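Local structure of cell division protein FtsZ 1 (Methanocaldococcus jannaschii, 2VAP) at residues Leu153-Val158 / Thr186-Pro191. The protein binds GTP and probably polymerizes, in a GTP-dependent manner, into the dynamic Z ring that forms at the future cell division site. Sequence-based numbering, arbitrary orientation.
Sequences LTVAVV and TLVVIP
With CG turned opposite the backbone N (chi1 174°), L187 swings its CD1 methyl across the strand boundary until it lies 3.7 Å from A156 CB. The same methyl also meets V158 CG2. The small A156 lets this leucine branch come close to the neighbouring strand, while V158 meets it at a slant with the methyl that its chi1 of -67° places between its own N and carbonyl carbon. On the other face, V157 and V188 both hold CG1 opposite the backbone N and CG2 beside it, which sets them side by side, pointing the same way, V157 CG2 4.1 Å from V188 CB. I190 sends its longer arm back to reach V157, CD1 on CG1. Beta-branched residues suit such extended backbones, and their methyls give apolar surfaces on both faces.

Between these two layers the strands run nearly parallel. A156 and V158 on one strand each donate N-H and accept at O, bonding in turn T186 O, V188 N, V188 O and I190 N. The bond from V188 N to A156 O is short at 2.7 Å, its donor tilted 21° from the carbonyl plane; that from T186 N to T154 O is weak. V155 and V157 add CA-H...O contacts.

T186 OG1 finds its partner in M243 O, so its hydroxyl is satisfied within a buried setting. The pair closes the beta-alpha-beta unit of the Rossmann-like GTPase domain, 186-191 being an outermost strand of its six-stranded parallel sheet: helix 167-181 covers L187 and V158 through L177 and L180, V188 packs on A249 and I251 of strand 249-256 in the separate mixed sheet, and strand 124-130 flanks 153-158 on its far edge.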
ATOM      1  N   LEU A 153      13.180  -1.468  -4.087  1.00  9.37           N
ATOM      2  CA  LEU A 153      12.431  -0.343  -3.539  1.00 10.00           C
ATOM      3  C   LEU A 153      11.400  -0.919  -2.576  1.00 10.02           C
ATOM      4  O   LEU A 153      10.511  -1.670  -2.983  1.00 12.32           O
ATOM      5  CB  LEU A 153      11.756   0.466  -4.653  1.00 12.51           C
ATOM      6  CG  LEU A 153      10.830   1.631  -4.274  1.00 10.08           C
ATOM      7  CD1 LEU A 153      11.556   2.722  -3.489  1.00 15.52           C
ATOM      8  CD2 LEU A 153      10.183   2.216  -5.522  1.00 12.08           C
ATOM      9  N   THR A 154      11.542  -0.576  -1.299  1.00  9.84           N
ATOM     10  CA  THR A 154      10.796  -1.232  -0.228  1.00  8.66           C
ATOM     11  C   THR A 154       9.696  -0.330   0.325  1.00  8.97           C
ATOM     12  O   THR A 154       9.970   0.683   0.973  1.00 12.31           O
ATOM     13  CB  THR A 154      11.757  -1.690   0.895  1.00 12.40           C
ATOM     14  OG1 THR A 154      12.800  -2.489   0.325  1.00 14.11           O
ATOM     15  CG2 THR A 154      11.029  -2.502   1.954  1.00 12.37           C
ATOM     16  N   VAL A 155       8.448  -0.712   0.060  1.00  9.76           N
ATOM     17  CA  VAL A 155       7.288   0.089   0.455  1.00  7.93           C
ATOM     18  C   VAL A 155       6.350  -0.726   1.341  1.00  9.29           C
ATOM     19  O   VAL A 155       5.931  -1.821   0.970  1.00 11.98           O
ATOM     20  CB  VAL A 155       6.514   0.621  -0.784  1.00 11.16           C
ATOM     21  CG1 VAL A 155       5.267   1.398  -0.363  1.00  8.96           C
ATOM     22  CG2 VAL A 155       7.416   1.496  -1.651  1.00 10.51           C
ATOM     23  N   ALA A 156       6.033  -0.188   2.514  1.00  7.09           N
ATOM     24  CA  ALA A 156       5.052  -0.812   3.392  1.00 10.27           C
ATOM     25  C   ALA A 156       3.721  -0.081   3.296  1.00 10.68           C
ATOM     26  O   ALA A 156       3.682   1.148   3.247  1.00 12.74           O
ATOM     27  CB  ALA A 156       5.551  -0.833   4.827  1.00 13.06           C
ATOM     28  N   VAL A 157       2.637  -0.850   3.239  1.00  8.87           N
ATOM     29  CA  VAL A 157       1.284  -0.301   3.296  1.00  8.14           C
ATOM     30  C   VAL A 157       0.572  -1.026   4.428  1.00  9.91           C
ATOM     31  O   VAL A 157       0.172  -2.184   4.285  1.00 10.35           O
ATOM     32  CB  VAL A 157       0.510  -0.468   1.963  1.00  8.65           C
ATOM     33  CG1 VAL A 157      -0.864   0.192   2.054  1.00 11.06           C
ATOM     34  CG2 VAL A 157       1.300   0.121   0.795  1.00 11.98           C
ATOM     35  N   VAL A 158       0.443  -0.344   5.560  1.00  8.83           N
ATOM     36  CA  VAL A 158      -0.022  -0.976   6.793  1.00  8.33           C
ATOM     37  C   VAL A 158      -1.123  -0.174   7.476  1.00 11.63           C
ATOM     38  O   VAL A 158      -1.219   1.043   7.300  1.00 12.96           O
ATOM     39  CB  VAL A 158       1.146  -1.206   7.799  1.00  9.96           C
ATOM     40  CG1 VAL A 158       2.132  -2.240   7.262  1.00 10.71           C
ATOM     41  CG2 VAL A 158       1.863   0.108   8.123  1.00 15.34           C
ATOM     42  N   THR A 186       9.508   3.952   1.723  1.00 12.41           N
ATOM     43  CA  THR A 186       8.270   4.672   2.008  1.00 10.34           C
ATOM     44  C   THR A 186       7.403   3.804   2.914  1.00 11.61           C
ATOM     45  O   THR A 186       7.230   2.608   2.664  1.00 12.50           O
ATOM     46  CB  THR A 186       7.500   5.037   0.717  1.00 11.77           C
ATOM     47  OG1 THR A 186       8.318   5.872  -0.107  1.00 12.47           O
ATOM     48  CG2 THR A 186       6.207   5.785   1.036  1.00 14.07           C
ATOM     49  N   LEU A 187       6.882   4.415   3.975  1.00 10.73           N
ATOM     50  CA  LEU A 187       5.998   3.741   4.915  1.00  9.69           C
ATOM     51  C   LEU A 187       4.611   4.381   4.858  1.00 12.18           C
ATOM     52  O   LEU A 187       4.382   5.453   5.427  1.00 12.50           O
ATOM     53  CB  LEU A 187       6.589   3.789   6.331  1.00 11.14           C
ATOM     54  CG  LEU A 187       5.805   3.275   7.549  1.00 24.99           C
ATOM     55  CD1 LEU A 187       5.350   1.831   7.386  1.00 21.19           C
ATOM     56  CD2 LEU A 187       6.645   3.430   8.809  1.00 22.14           C
ATOM     57  N   VAL A 188       3.701   3.726   4.143  1.00  9.07           N
ATOM     58  CA  VAL A 188       2.331   4.206   4.008  1.00  8.68           C
ATOM     59  C   VAL A 188       1.509   3.672   5.175  1.00 10.34           C
ATOM     60  O   VAL A 188       1.339   2.458   5.320  1.00 10.47           O
ATOM     61  CB  VAL A 188       1.691   3.775   2.662  1.00 11.21           C
ATOM     62  CG1 VAL A 188       0.306   4.376   2.514  1.00 12.24           C
ATOM     63  CG2 VAL A 188       2.574   4.175   1.482  1.00 12.37           C
ATOM     64  N   VAL A 189       1.015   4.584   6.008  1.00  8.25           N
ATOM     65  CA  VAL A 189       0.251   4.214   7.197  1.00  8.74           C
ATOM     66  C   VAL A 189      -1.215   4.642   7.083  1.00 12.07           C
ATOM     67  O   VAL A 189      -1.518   5.797   6.772  1.00 12.00           O
ATOM     68  CB  VAL A 189       0.920   4.748   8.508  1.00 12.38           C
ATOM     69  CG1 VAL A 189       0.994   6.277   8.525  1.00 17.97           C
ATOM     70  CG2 VAL A 189       0.204   4.215   9.747  1.00 15.19           C
ATOM     71  N   ILE A 190      -2.113   3.689   7.322  1.00  9.38           N
ATOM     72  CA  ILE A 190      -3.553   3.932   7.293  1.00 11.06           C
ATOM     73  C   ILE A 190      -4.130   3.730   8.696  1.00 12.32           C
ATOM     74  O   ILE A 190      -4.178   2.604   9.189  1.00 12.89           O
ATOM     75  CB  ILE A 190      -4.273   2.994   6.286  1.00 11.69           C
ATOM     76  CG1 ILE A 190      -3.676   3.144   4.882  1.00 13.68           C
ATOM     77  CG2 ILE A 190      -5.782   3.265   6.273  1.00 16.85           C
ATOM     78  CD1 ILE A 190      -3.952   1.964   3.958  1.00 16.59           C
ATOM     79  N   PRO A 191      -4.560   4.825   9.350  1.00 12.68           N
ATOM     80  CA  PRO A 191      -5.157   4.666  10.674  1.00 10.07           C
ATOM     81  C   PRO A 191      -6.618   4.227  10.571  1.00 11.59           C
ATOM     82  O   PRO A 191      -7.476   5.015  10.162  1.00 12.72           O
ATOM     83  CB  PRO A 191      -5.029   6.064  11.292  1.00 15.52           C
ATOM     84  CG  PRO A 191      -4.908   7.007  10.136  1.00 18.24           C
ATOM     85  CD  PRO A 191      -4.524   6.232   8.909  1.00 15.82           C
TER